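Local atomic coordinates of ribosomal RNA processing protein 6 (Trypanosoma brucei brucei, PDB entry 4NLC), a protein that probably trims and degrades RNA from the 3' end, as a nuclear exosome-associated 3'-5' exoribonuclease whose catalytic core is described here. Residues 104-109 and 266-271; 176-181 and 250-255; 199-204 and 212-217. The protein carries 1 engineered substitution. All blocks are in the same frame, centred on the assembly; numbering follows the deposited sequence.

Contact 1 (104-109 and 266-271)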
ATOM      1  N   SER A 104      -7.793   9.899   0.302  1.00 27.30           N
ATOM      2  CA  SER A 104      -6.961   9.763   1.482  1.00 25.31           C
ATOM      3  C   SER A 104      -5.597  10.372   1.174  1.00 30.11           C
ATOM      4  O   SER A 104      -5.030  10.129   0.088  1.00 27.68           O
ATOM      5  CB  SER A 104      -6.806   8.298   1.877  1.00 26.25           C
ATOM      6  OG  SER A 104      -5.931   8.183   2.982  1.00 29.17           O
ATOM      7  N   TYR A 105      -5.066  11.159   2.138  1.00 26.98           N
ATOM      8  CA  TYR A 105      -3.751  11.783   1.966  1.00 26.01           C
ATOM      9  C   TYR A 105      -2.628  10.756   1.903  1.00 29.53           C
ATOM     10  O   TYR A 105      -1.907  10.709   0.915  1.00 29.69           O
ATOM     11  CB  TYR A 105      -3.470  12.836   3.038  1.00 26.55           C
ATOM     12  CG  TYR A 105      -2.208  13.591   2.720  1.00 29.14           C
ATOM     13  CD1 TYR A 105      -2.183  14.553   1.710  1.00 31.75           C
ATOM     14  CD2 TYR A 105      -1.012  13.292   3.368  1.00 28.67           C
ATOM     15  CE1 TYR A 105      -1.000  15.202   1.358  1.00 33.37           C
ATOM     16  CE2 TYR A 105       0.174  13.943   3.030  1.00 30.21           C
ATOM     17  CZ  TYR A 105       0.174  14.899   2.030  1.00 40.03           C
ATOM     18  OH  TYR A 105       1.343  15.549   1.719  1.00 46.11           O
ATOM     19  N   GLN A 106      -2.486   9.934   2.943  1.00 25.98           N
ATOM     20  CA  GLN A 106      -1.448   8.910   2.986  1.00 25.70           C
ATOM     21  C   GLN A 106      -1.916   7.638   2.319  1.00 28.74           C
ATOM     22  O   GLN A 106      -1.094   6.813   1.927  1.00 27.45           O
ATOM     23  CB  GLN A 106      -1.034   8.602   4.439  1.00 27.06           C
ATOM     24  CG  GLN A 106      -0.377   9.780   5.181  1.00 28.21           C
ATOM     25  CD  GLN A 106      -0.049   9.417   6.609  1.00 41.54           C
ATOM     26  OE1 GLN A 106       0.682   8.462   6.891  1.00 30.11           O
ATOM     27  NE2 GLN A 106      -0.657  10.117   7.541  1.00 37.17           N
ATOM     28  N   GLY A 107      -3.230   7.474   2.210  1.00 26.51           N
ATOM     29  CA  GLY A 107      -3.801   6.252   1.665  1.00 25.26           C
ATOM     30  C   GLY A 107      -4.040   5.267   2.791  1.00 28.09           C
ATOM     31  O   GLY A 107      -3.614   5.498   3.931  1.00 25.87           O
ATOM     32  N   PHE A 108      -4.766   4.186   2.500  1.00 24.62           N
ATOM     33  CA  PHE A 108      -5.032   3.172   3.513  1.00 23.18           C
ATOM     34  C   PHE A 108      -5.301   1.809   2.911  1.00 25.86           C
ATOM     35  O   PHE A 108      -5.908   1.704   1.849  1.00 25.34           O
ATOM     36  CB  PHE A 108      -6.160   3.596   4.506  1.00 24.44           C
ATOM     37  CG  PHE A 108      -7.490   3.976   3.891  1.00 25.55           C
ATOM     38  CD1 PHE A 108      -8.404   3.001   3.513  1.00 26.44           C
ATOM     39  CD2 PHE A 108      -7.843   5.315   3.727  1.00 27.62           C
ATOM     40  CE1 PHE A 108      -9.637   3.357   2.949  1.00 27.95           C
ATOM     41  CE2 PHE A 108      -9.060   5.671   3.141  1.00 29.54           C
ATOM     42  CZ  PHE A 108      -9.960   4.691   2.773  1.00 27.64           C
ATOM     43  N   THR A 109      -4.932   0.763   3.644  1.00 23.61           N
ATOM     44  CA  THR A 109      -5.209  -0.605   3.227  1.00 22.82           C
ATOM     45  C   THR A 109      -6.702  -0.904   3.389  1.00 26.09           C
ATOM     46  O   THR A 109      -7.282  -0.649   4.448  1.00 24.94           O
ATOM     47  CB  THR A 109      -4.336  -1.580   3.997  1.00 23.39           C
ATOM     48  OG1 THR A 109      -2.989  -1.113   3.917  1.00 25.31           O
ATOM     49  CG2 THR A 109      -4.434  -3.004   3.437  1.00 18.79           C
ATOM     50  N   GLU A 266       7.280   5.744   5.372  1.00 28.42           N
ATOM     51  CA  GLU A 266       7.524   7.149   5.734  1.00 30.04           C
ATOM     52  C   GLU A 266       6.431   7.991   5.124  1.00 34.84           C
ATOM     53  O   GLU A 266       6.040   7.742   3.984  1.00 33.30           O
ATOM     54  CB  GLU A 266       8.941   7.651   5.392  1.00 32.15           C
ATOM     55  CG  GLU A 266       9.304   9.011   5.997  1.00 42.60           C
ATOM     56  CD  GLU A 266       9.108   9.196   7.494  1.00 49.28           C
ATOM     57  OE1 GLU A 266      10.058   8.920   8.257  1.00 45.56           O
ATOM     58  OE2 GLU A 266       8.007   9.621   7.908  1.00 36.81           O
ATOM     59  N   LYS A 267       5.875   8.920   5.923  1.00 34.86           N
ATOM     60  CA  LYS A 267       4.782   9.819   5.534  1.00 36.38           C
ATOM     61  C   LYS A 267       5.108  10.579   4.245  1.00 42.69           C
ATOM     62  O   LYS A 267       6.266  10.985   4.079  1.00 40.87           O
ATOM     63  CB  LYS A 267       4.537  10.873   6.636  1.00 38.79           C
ATOM     64  CG  LYS A 267       3.888  10.377   7.916  1.00 40.41           C
ATOM     65  CD  LYS A 267       3.153  11.559   8.527  1.00 43.24           C
ATOM     66  CE  LYS A 267       2.780  11.357   9.959  1.00 41.97           C
ATOM     67  NZ  LYS A 267       2.113  12.561  10.485  1.00 49.92           N
ATOM     68  N   PRO A 268       4.115  10.836   3.351  1.00 43.30           N
ATOM     69  CA  PRO A 268       4.394  11.661   2.162  1.00 45.15           C
ATOM     70  C   PRO A 268       5.086  12.966   2.575  1.00 51.87           C
ATOM     71  O   PRO A 268       4.700  13.634   3.535  1.00 49.31           O
ATOM     72  CB  PRO A 268       3.010  11.880   1.554  1.00 47.16           C
ATOM     73  CG  PRO A 268       2.228  10.688   1.986  1.00 50.22           C
ATOM     74  CD  PRO A 268       2.690  10.456   3.396  1.00 45.24           C
ATOM     75  N   HIS A 269       6.178  13.242   1.884  1.00 52.59           N
ATOM     76  CA  HIS A 269       7.171  14.297   2.088  1.00 55.32           C
ATOM     77  C   HIS A 269       6.932  15.553   1.226  1.00 60.50           C
ATOM     78  O   HIS A 269       7.183  15.523   0.014  1.00 61.47           O
ATOM     79  CB  HIS A 269       8.536  13.664   1.758  1.00 56.84           C
ATOM     80  CG  HIS A 269       8.377  12.289   1.160  1.00 60.26           C
ATOM     81  ND1 HIS A 269       7.806  12.106  -0.100  1.00 62.21           N
ATOM     82  CD2 HIS A 269       8.609  11.071   1.713  1.00 61.91           C
ATOM     83  CE1 HIS A 269       7.747  10.796  -0.281  1.00 61.12           C
ATOM     84  NE2 HIS A 269       8.221  10.129   0.778  1.00 61.14           N
ATOM     85  N   LEU A 270       6.440  16.648   1.840  1.00 53.60           N
ATOM     86  CA  LEU A 270       6.232  17.903   1.099  1.00 51.86           C
ATOM     87  C   LEU A 270       7.425  18.820   1.282  1.00 54.19           C
ATOM     88  O   LEU A 270       7.687  19.290   2.392  1.00 53.03           O
ATOM     89  CB  LEU A 270       4.924  18.639   1.479  1.00 50.05           C
ATOM     90  CG  LEU A 270       4.482  19.901   0.654  1.00 53.81           C
ATOM     91  CD1 LEU A 270       5.097  21.189   1.160  1.00 54.21           C
ATOM     92  CD2 LEU A 270       4.568  19.713  -0.874  1.00 55.04           C
ATOM     93  N   ASP A 271       8.132  19.077   0.182  1.00 50.58           N
ATOM     94  CA  ASP A 271       9.276  19.976   0.166  1.00 51.59           C
ATOM     95  C   ASP A 271       8.748  21.285  -0.433  1.00 56.36           C
ATOM     96  O   ASP A 271       8.433  21.329  -1.630  1.00 55.34           O
ATOM     97  CB  ASP A 271      10.443  19.391  -0.656  1.00 54.23           C
ATOM     98  CG  ASP A 271      11.800  19.978  -0.311  1.00 61.47           C
ATOM     99  OD1 ASP A 271      11.881  21.209  -0.094  1.00 59.92           O
ATOM    100  OD2 ASP A 271      12.785  19.204  -0.251  1.00 70.53           O
TER

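Contact 2 (176-181 and 250-255)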
ATOM      1  N   LEU A 176      11.650 -14.128  -9.323  1.00 25.29           N
ATOM      2  CA  LEU A 176      11.573 -14.036 -10.796  1.00 24.09           C
ATOM      3  C   LEU A 176      12.626 -13.075 -11.378  1.00 27.29           C
ATOM      4  O   LEU A 176      13.300 -13.443 -12.340  1.00 26.50           O
ATOM      5  CB  LEU A 176      10.137 -13.718 -11.244  1.00 23.44           C
ATOM      6  CG  LEU A 176       9.147 -14.916 -11.192  1.00 26.18           C
ATOM      7  CD1 LEU A 176       7.695 -14.465 -11.253  1.00 24.43           C
ATOM      8  CD2 LEU A 176       9.375 -15.891 -12.346  1.00 25.74           C
ATOM      9  N   GLN A 177      12.851 -11.894 -10.728  1.00 22.37           N
ATOM     10  CA  GLN A 177      13.891 -10.939 -11.144  1.00 20.69           C
ATOM     11  C   GLN A 177      15.287 -11.616 -11.104  1.00 25.68           C
ATOM     12  O   GLN A 177      16.080 -11.464 -12.041  1.00 23.87           O
ATOM     13  CB  GLN A 177      13.903  -9.725 -10.196  1.00 20.13           C
ATOM     14  CG  GLN A 177      12.755  -8.748 -10.394  1.00 30.16           C
ATOM     15  CD  GLN A 177      12.870  -7.626  -9.391  1.00 41.52           C
ATOM     16  OE1 GLN A 177      12.457  -7.746  -8.240  1.00 34.24           O
ATOM     17  NE2 GLN A 177      13.544  -6.557  -9.767  1.00 30.32           N
ATOM     18  N   ASN A 178      15.576 -12.358 -10.000  1.00 23.95           N
ATOM     19  CA  ASN A 178      16.850 -13.064  -9.818  1.00 24.40           C
ATOM     20  C   ASN A 178      17.071 -14.219 -10.795  1.00 28.64           C
ATOM     21  O   ASN A 178      18.203 -14.612 -10.987  1.00 29.28           O
ATOM     22  CB  ASN A 178      17.019 -13.520  -8.371  1.00 20.74           C
ATOM     23  CG  ASN A 178      17.519 -12.375  -7.532  1.00 37.38           C
ATOM     24  OD1 ASN A 178      18.696 -12.005  -7.561  1.00 36.42           O
ATOM     25  ND2 ASN A 178      16.613 -11.688  -6.905  1.00 23.62           N
ATOM     26  N   LEU A 179      16.002 -14.752 -11.401  1.00 26.65           N
ATOM     27  CA  LEU A 179      16.049 -15.810 -12.409  1.00 28.06           C
ATOM     28  C   LEU A 179      16.052 -15.176 -13.807  1.00 30.40           C
ATOM     29  O   LEU A 179      16.000 -15.897 -14.812  1.00 29.67           O
ATOM     30  CB  LEU A 179      14.827 -16.738 -12.281  1.00 28.82           C
ATOM     31  CG  LEU A 179      14.769 -17.672 -11.101  1.00 34.29           C
ATOM     32  CD1 LEU A 179      13.339 -18.098 -10.828  1.00 33.94           C
ATOM     33  CD2 LEU A 179      15.674 -18.862 -11.303  1.00 38.98           C
ATOM     34  N   HIS A 180      16.133 -13.818 -13.857  1.00 25.81           N
ATOM     35  CA  HIS A 180      16.175 -13.014 -15.072  1.00 26.02           C
ATOM     36  C   HIS A 180      14.919 -13.260 -15.906  1.00 32.07           C
ATOM     37  O   HIS A 180      15.001 -13.487 -17.119  1.00 31.17           O
ATOM     38  CB  HIS A 180      17.470 -13.285 -15.887  1.00 27.16           C
ATOM     39  CG  HIS A 180      18.752 -12.928 -15.206  1.00 31.45           C
ATOM     40  ND1 HIS A 180      18.782 -12.265 -13.972  1.00 33.91           N
ATOM     41  CD2 HIS A 180      20.024 -13.180 -15.595  1.00 33.95           C
ATOM     42  CE1 HIS A 180      20.066 -12.143 -13.671  1.00 33.57           C
ATOM     43  NE2 HIS A 180      20.848 -12.668 -14.623  1.00 34.06           N
ATOM     44  N   MET A 181      13.756 -13.279 -15.258  1.00 30.06           N
ATOM     45  CA  MET A 181      12.571 -13.521 -16.055  1.00 31.77           C
ATOM     46  C   MET A 181      11.447 -12.515 -15.718  1.00 32.20           C
ATOM     47  O   MET A 181      11.600 -11.747 -14.759  1.00 29.00           O
ATOM     48  CB  MET A 181      12.108 -15.026 -16.044  1.00 34.99           C
ATOM     49  CG  MET A 181      12.063 -15.718 -14.737  1.00 39.24           C
ATOM     50  SD  MET A 181      12.004 -17.555 -14.895  1.00 44.41           S
ATOM     51  CE  MET A 181      10.326 -17.810 -15.619  1.00 41.26           C
ATOM     52  N   LEU A 250      18.484 -19.686  -3.948  1.00 30.37           N
ATOM     53  CA  LEU A 250      17.299 -19.703  -3.063  1.00 29.79           C
ATOM     54  C   LEU A 250      17.535 -18.850  -1.798  1.00 34.80           C
ATOM     55  O   LEU A 250      16.692 -18.009  -1.468  1.00 34.65           O
ATOM     56  CB  LEU A 250      16.796 -21.131  -2.712  1.00 28.90           C
ATOM     57  CG  LEU A 250      15.578 -21.211  -1.753  1.00 32.06           C
ATOM     58  CD1 LEU A 250      14.331 -20.479  -2.298  1.00 29.62           C
ATOM     59  CD2 LEU A 250      15.247 -22.647  -1.358  1.00 34.51           C
ATOM     60  N   LEU A 251      18.701 -19.024  -1.144  1.00 32.42           N
ATOM     61  CA  LEU A 251      19.110 -18.240   0.038  1.00 32.00           C
ATOM     62  C   LEU A 251      19.289 -16.763  -0.318  1.00 31.21           C
ATOM     63  O   LEU A 251      18.948 -15.910   0.498  1.00 28.65           O
ATOM     64  CB  LEU A 251      20.409 -18.774   0.657  1.00 33.23           C
ATOM     65  CG  LEU A 251      20.270 -19.757   1.795  1.00 40.28           C
ATOM     66  CD1 LEU A 251      21.616 -20.430   2.087  1.00 42.09           C
ATOM     67  CD2 LEU A 251      19.753 -19.069   3.068  1.00 43.91           C
ATOM     68  N   HIS A 252      19.799 -16.464  -1.537  1.00 26.95           N
ATOM     69  CA  HIS A 252      19.969 -15.080  -2.015  1.00 27.33           C
ATOM     70  C   HIS A 252      18.601 -14.363  -2.088  1.00 27.58           C
ATOM     71  O   HIS A 252      18.470 -13.226  -1.646  1.00 25.31           O
ATOM     72  CB  HIS A 252      20.698 -15.030  -3.368  1.00 29.29           C
ATOM     73  CG  HIS A 252      20.826 -13.646  -3.924  1.00 33.38           C
ATOM     74  ND1 HIS A 252      21.725 -12.740  -3.403  1.00 35.59           N
ATOM     75  CD2 HIS A 252      20.146 -13.055  -4.935  1.00 35.75           C
ATOM     76  CE1 HIS A 252      21.562 -11.628  -4.099  1.00 35.10           C
ATOM     77  NE2 HIS A 252      20.618 -11.766  -5.024  1.00 35.55           N
ATOM     78  N   VAL A 253      17.577 -15.062  -2.570  1.00 23.24           N
ATOM     79  CA  VAL A 253      16.236 -14.497  -2.712  1.00 20.72           C
ATOM     80  C   VAL A 253      15.599 -14.259  -1.329  1.00 26.52           C
ATOM     81  O   VAL A 253      15.034 -13.193  -1.098  1.00 25.90           O
ATOM     82  CB  VAL A 253      15.370 -15.320  -3.689  1.00 22.58           C
ATOM     83  CG1 VAL A 253      13.951 -14.781  -3.734  1.00 21.71           C
ATOM     84  CG2 VAL A 253      15.987 -15.280  -5.092  1.00 22.03           C
ATOM     85  N   PHE A 254      15.779 -15.196  -0.389  1.00 25.62           N
ATOM     86  CA  PHE A 254      15.339 -15.025   0.993  1.00 26.19           C
ATOM     87  C   PHE A 254      16.059 -13.823   1.608  1.00 28.97           C
ATOM     88  O   PHE A 254      15.443 -13.089   2.361  1.00 27.71           O
ATOM     89  CB  PHE A 254      15.645 -16.280   1.816  1.00 28.73           C
ATOM     90  CG  PHE A 254      14.501 -17.265   1.866  1.00 29.96           C
ATOM     91  CD1 PHE A 254      13.384 -17.020   2.670  1.00 32.12           C
ATOM     92  CD2 PHE A 254      14.551 -18.447   1.143  1.00 31.20           C
ATOM     93  CE1 PHE A 254      12.328 -17.940   2.730  1.00 32.64           C
ATOM     94  CE2 PHE A 254      13.481 -19.359   1.189  1.00 34.86           C
ATOM     95  CZ  PHE A 254      12.388 -19.106   1.993  1.00 32.10           C
ATOM     96  N   GLN A 255      17.345 -13.604   1.238  1.00 26.47           N
ATOM     97  CA  GLN A 255      18.167 -12.486   1.738  1.00 26.07           C
ATOM     98  C   GLN A 255      17.699 -11.149   1.213  1.00 28.72           C
ATOM     99  O   GLN A 255      17.567 -10.199   1.982  1.00 27.57           O
ATOM    100  CB  GLN A 255      19.672 -12.717   1.474  1.00 26.98           C
ATOM    101  CG  GLN A 255      20.243 -13.759   2.447  1.00 44.28           C
ATOM    102  CD  GLN A 255      21.530 -14.436   2.024  1.00 60.17           C
ATOM    103  OE1 GLN A 255      21.935 -14.438   0.855  1.00 56.19           O
ATOM    104  NE2 GLN A 255      22.166 -15.090   2.974  1.00 49.05           N
TER

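Contact 3 (199-204 and 212-217)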
ATOM      1  N   LYS A 199      -7.656  -8.618 -15.232  1.00 57.24           N
ATOM      2  CA  LYS A 199      -6.975  -7.315 -15.222  1.00 57.03           C
ATOM      3  C   LYS A 199      -7.845  -6.196 -14.600  1.00 59.40           C
ATOM      4  O   LYS A 199      -7.351  -5.384 -13.809  1.00 58.01           O
ATOM      5  CB  LYS A 199      -6.603  -6.948 -16.679  1.00 61.00           C
ATOM      6  CG  LYS A 199      -5.723  -5.704 -16.833  1.00 83.57           C
ATOM      7  CD  LYS A 199      -5.832  -5.110 -18.234  1.00 94.89           C
ATOM      8  CE  LYS A 199      -5.105  -3.792 -18.348  1.00109.26           C
ATOM      9  NZ  LYS A 199      -5.341  -3.131 -19.663  1.00120.07           N
ATOM     10  N   LYS A 200      -9.130  -6.160 -15.001  1.00 55.44           N
ATOM     11  CA  LYS A 200     -10.190  -5.197 -14.684  1.00 54.72           C
ATOM     12  C   LYS A 200     -10.233  -4.590 -13.254  1.00 57.90           C
ATOM     13  O   LYS A 200     -10.651  -3.435 -13.126  1.00 58.07           O
ATOM     14  CB  LYS A 200     -11.551  -5.849 -14.971  1.00 56.56           C
ATOM     15  CG  LYS A 200     -12.604  -4.876 -15.478  1.00 75.85           C
ATOM     16  CD  LYS A 200     -14.012  -5.452 -15.382  1.00 87.28           C
ATOM     17  CE  LYS A 200     -15.042  -4.478 -15.901  1.00100.87           C
ATOM     18  NZ  LYS A 200     -16.422  -5.018 -15.781  1.00109.49           N
ATOM     19  N   TYR A 201      -9.858  -5.345 -12.190  1.00 51.73           N
ATOM     20  CA  TYR A 201     -10.062  -4.828 -10.829  1.00 50.40           C
ATOM     21  C   TYR A 201      -8.822  -4.291 -10.082  1.00 53.97           C
ATOM     22  O   TYR A 201      -8.967  -3.859  -8.942  1.00 52.95           O
ATOM     23  CB  TYR A 201     -10.790  -5.878  -9.976  1.00 50.30           C
ATOM     24  CG  TYR A 201     -12.152  -6.213 -10.541  1.00 51.02           C
ATOM     25  CD1 TYR A 201     -13.208  -5.313 -10.442  1.00 52.85           C
ATOM     26  CD2 TYR A 201     -12.362  -7.390 -11.252  1.00 52.14           C
ATOM     27  CE1 TYR A 201     -14.448  -5.584 -11.016  1.00 53.10           C
ATOM     28  CE2 TYR A 201     -13.604  -7.680 -11.817  1.00 53.60           C
ATOM     29  CZ  TYR A 201     -14.642  -6.770 -11.703  1.00 59.58           C
ATOM     30  OH  TYR A 201     -15.867  -7.041 -12.255  1.00 62.36           O
ATOM     31  N   GLN A 202      -7.647  -4.229 -10.720  1.00 51.84           N
ATOM     32  CA  GLN A 202      -6.444  -3.685 -10.078  1.00 52.29           C
ATOM     33  C   GLN A 202      -6.652  -2.229  -9.609  1.00 57.32           C
ATOM     34  O   GLN A 202      -6.186  -1.862  -8.519  1.00 57.36           O
ATOM     35  CB  GLN A 202      -5.236  -3.769 -11.024  1.00 54.12           C
ATOM     36  CG  GLN A 202      -3.889  -3.574 -10.306  1.00 74.71           C
ATOM     37  CD  GLN A 202      -2.696  -3.504 -11.238  1.00 93.72           C
ATOM     38  OE1 GLN A 202      -2.812  -3.231 -12.444  1.00 89.84           O
ATOM     39  NE2 GLN A 202      -1.509  -3.716 -10.683  1.00 80.60           N
ATOM     40  N   THR A 203      -7.394  -1.433 -10.420  1.00 52.76           N
ATOM     41  CA  THR A 203      -7.685  -0.011 -10.175  1.00 51.53           C
ATOM     42  C   THR A 203      -9.101   0.260  -9.606  1.00 50.62           C
ATOM     43  O   THR A 203      -9.527   1.416  -9.565  1.00 50.77           O
ATOM     44  CB  THR A 203      -7.419   0.807 -11.450  1.00 57.34           C
ATOM     45  OG1 THR A 203      -8.337   0.410 -12.467  1.00 57.31           O
ATOM     46  CG2 THR A 203      -5.984   0.676 -11.940  1.00 55.38           C
ATOM     47  N   ALA A 204      -9.809  -0.781  -9.136  1.00 43.46           N
ATOM     48  CA  ALA A 204     -11.149  -0.648  -8.540  1.00 41.63           C
ATOM     49  C   ALA A 204     -11.149   0.134  -7.191  1.00 39.84           C
ATOM     50  O   ALA A 204     -10.084   0.444  -6.644  1.00 38.04           O
ATOM     51  CB  ALA A 204     -11.772  -2.025  -8.346  1.00 41.94           C
ATOM     52  N   PRO A 212     -18.570  -6.793  -4.259  1.00 33.60           N
ATOM     53  CA  PRO A 212     -19.328  -7.631  -5.202  1.00 33.39           C
ATOM     54  C   PRO A 212     -18.551  -8.902  -5.533  1.00 35.68           C
ATOM     55  O   PRO A 212     -17.318  -8.896  -5.490  1.00 34.96           O
ATOM     56  CB  PRO A 212     -19.493  -6.730  -6.434  1.00 35.92           C
ATOM     57  CG  PRO A 212     -18.863  -5.409  -6.094  1.00 39.91           C
ATOM     58  CD  PRO A 212     -17.958  -5.637  -4.948  1.00 34.93           C
ATOM     59  N   ALA A 213     -19.270  -9.983  -5.862  1.00 32.23           N
ATOM     60  CA  ALA A 213     -18.726 -11.306  -6.193  1.00 32.80           C
ATOM     61  C   ALA A 213     -17.465 -11.301  -7.105  1.00 35.97           C
ATOM     62  O   ALA A 213     -16.499 -12.009  -6.815  1.00 35.72           O
ATOM     63  CB  ALA A 213     -19.816 -12.177  -6.803  1.00 34.15           C
ATOM     64  N   GLU A 214     -17.452 -10.471  -8.150  1.00 33.39           N
ATOM     65  CA  GLU A 214     -16.327 -10.378  -9.100  1.00 33.03           C
ATOM     66  C   GLU A 214     -15.055  -9.893  -8.406  1.00 35.28           C
ATOM     67  O   GLU A 214     -13.942 -10.339  -8.740  1.00 33.91           O
ATOM     68  CB  GLU A 214     -16.665  -9.454 -10.286  1.00 35.08           C
ATOM     69  CG  GLU A 214     -17.833  -9.906 -11.150  1.00 48.96           C
ATOM     70  CD  GLU A 214     -19.246  -9.562 -10.694  1.00 69.28           C
ATOM     71  OE1 GLU A 214     -20.173  -9.777 -11.508  1.00 77.68           O
ATOM     72  OE2 GLU A 214     -19.439  -9.092  -9.546  1.00 50.13           O
ATOM     73  N   MET A 215     -15.224  -8.956  -7.452  1.00 30.93           N
ATOM     74  CA  MET A 215     -14.115  -8.407  -6.661  1.00 29.50           C
ATOM     75  C   MET A 215     -13.693  -9.396  -5.544  1.00 34.02           C
ATOM     76  O   MET A 215     -12.501  -9.493  -5.224  1.00 33.97           O
ATOM     77  CB  MET A 215     -14.475  -7.027  -6.118  1.00 31.47           C
ATOM     78  CG  MET A 215     -14.348  -5.949  -7.163  1.00 35.24           C
ATOM     79  SD  MET A 215     -14.952  -4.322  -6.668  1.00 38.97           S
ATOM     80  CE  MET A 215     -13.665  -3.750  -5.625  1.00 34.43           C
ATOM     81  N   VAL A 216     -14.648 -10.197  -5.021  1.00 30.93           N
ATOM     82  CA  VAL A 216     -14.312 -11.245  -4.043  1.00 31.39           C
ATOM     83  C   VAL A 216     -13.431 -12.280  -4.786  1.00 35.20           C
ATOM     84  O   VAL A 216     -12.385 -12.674  -4.276  1.00 34.59           O
ATOM     85  CB  VAL A 216     -15.559 -11.902  -3.401  1.00 35.37           C
ATOM     86  CG1 VAL A 216     -15.166 -13.098  -2.546  1.00 35.33           C
ATOM     87  CG2 VAL A 216     -16.367 -10.894  -2.576  1.00 34.81           C
ATOM     88  N   SER A 217     -13.831 -12.653  -6.017  1.00 31.58           N
ATOM     89  CA  SER A 217     -13.082 -13.603  -6.854  1.00 32.11           C
ATOM     90  C   SER A 217     -11.688 -13.058  -7.224  1.00 35.24           C
ATOM     91  O   SER A 217     -10.704 -13.791  -7.092  1.00 34.29           O
ATOM     92  CB  SER A 217     -13.882 -13.993  -8.091  1.00 34.17           C
ATOM     93  OG  SER A 217     -13.105 -14.892  -8.857  1.00 40.87           O
TER

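Contact 1 (104-109 and 266-271)
The aromatic ring of Y105 and the pyrrolidine ring of P268 meet obliquely. The evidence is local: P268 CB stands 3.8 Å from Y105 CE2, and P268 CG lies 4.0 Å from that same CE2. P268 CB also comes to 4.0 Å from Y105 OH, so P268 CB spans CE2 and the hydroxyl, while CG meets CE2 alone; the two side chains run past each other in opposite senses. CG of Y105 is anti to the backbone N (chi1 -172°), which sends the phenol across the proline to bond D303 OD1 in helix 289-309. The second flat group, the amide of Q106, crosses the aliphatic part of K267 at a slant, with Q106 OE1 3.9 Å from K267 CG and Q106 NE2 4.2 Å from K267 CD. Nearer the backbone, Q106 CG packs 3.6 Å from P268 CD, and these two side chains cross at nearly a right angle.

No hydrogen bond joins 104-109 to 266-271. The polar ends are held from elsewhere: the Q106 amide accepts from Y265 and donates to N15, while K267 NZ donates to the carbonyl oxygens of D14 and S16. These bonds fix the rotation of the amide and direct the lysine chain toward the N-terminal residues. Within 104-109, S104 OG accepts from G107 N at 2.9 Å, an ST motif that shapes the turn carrying Y105 and Q106.

P268 is thus wedged against the turn leading into strand 108-115, where the loop 266-271 passes from helix 249-261 toward the HRDC helices. The arrangement is consistent with a linker between the exonuclease and HRDC parts, laid against the turn before strand 108-115, with Y105 reaching on to a helix of the HRDC part.

Contact 2 (176-181 and 250-255)
A Schellman motif ends helix 172-178, and the last helical turn before it presents N178 to H252 and V253 of helix 249-261. The motif is recognised from two backbone bonds, M181 N to L176 O and H180 N to Q177 O, both 3.0 Å long, with H180 as the positive-phi C-prime residue. Its imidazole adds a weak bond from ND1 to Q177 O, 3.4 Å long but almost straight at 173°, with the carbonyl oxygen at the ring edge.

Across the contact, N178 points its amide at the H252 ring from the edge. N178 OD1 lies 3.2 Å from both H252 CD2 and H252 NE2, close to the ring plane, whereas the amide and ring planes are turned 77° apart. The oxygen therefore addresses the CD2-NE2 side of the imidazole almost symmetrically, and the amide stands nearly upright to the ring. H252 reaches this position because CG is anti to its backbone N (chi1 177°), which extends the imidazole from its helix toward the asparagine. The other end of the amide is occupied by its own helix, with ND2 donating to I174 O.

Beside the ring contact, V253 CG2 lies 3.9 Å from N178 CB and 4.1 Å from N178 ND2, so it meets the side chain both at its base and at the amide nitrogen. V253 also touches F170 of strand 169-171, so the buried valine connects the asparagine to the sheet. This small, partly polar meeting of a helix C-terminus with the flank of another helix belongs to the helical layer beside the edge strand of the exonuclease-type alpha/beta fold.

Contact 3 (199-204 and 212-217)
The ring of Y201 obliquely meets two successive residues of the helix that begins after P212, M215 near CD1 and E214 near the hydroxyl. The distances separate these two ends: M215 CG is 3.5 Å from Y201 CD1 and 3.9 Å from Y201 CE1, whereas E214 CB is 3.2 Å from Y201 OH and 3.6 Å from Y201 CZ. The hydroxyl is thus pressed close on the first carbon of the glutamate side chain. The E214 chain then bends (chi2 83°), carrying its carboxylate away from the loop.

Sulfur also takes part. M215 SD lies 5.2 Å from the centroid of the Y201 ring and 51° off its normal, a Met-aromatic contact of oblique geometry. A bend at chi3 (76°) turns the methyl toward A204, with M215 CE 3.7 Å from A204 CB. One methionine consequently touches both ends of the segment Y201 to A204, which is a type I beta turn; its closing bond, A204 N to Y201 O, is 3.2 Å. K200 CB, supplied by the preceding overlapping type I turn, lies over one face of the tyrosine ring, displaced toward the rim.

Outside the pair, W206 touches M215, and Y218, one helical turn further along, touches Y201. The sequence from Y218 onward fits the Y-x3-D pattern of the third exonuclease motif of DEDDy nucleases. The contact thus joins the loop to the start of a helix that probably contributes to the active site.

Chemically the join rests on dispersion and a sulfur-ring approach, with no hydrogen bond or salt bridge between the segments. This is consistent with side-chain shape, more than directional bonds between the segments, governing the fit.

From the N terminus, the chain first reaches 104-109, the opening half of contact 1, at the start of strand 108-115. Helix 172-178 then opens contact 2, and soon afterwards 199-204 and 212-217 close contact 3, the shortest loop, with only seven intervening residues. Contact 2 closes next at 250-255, and contact 1 last, at 266-271. The three loops are strictly nested, with none crossing another. They do not touch: nearest atoms of any two contacts are about 10 to 19 Å apart. Contact 3 secures a loop on helix 213-224, contact 2 joins two helices near strand 169-171, and contact 1 joins the loop after helix 249-261 to the turn leading into strand 108-115.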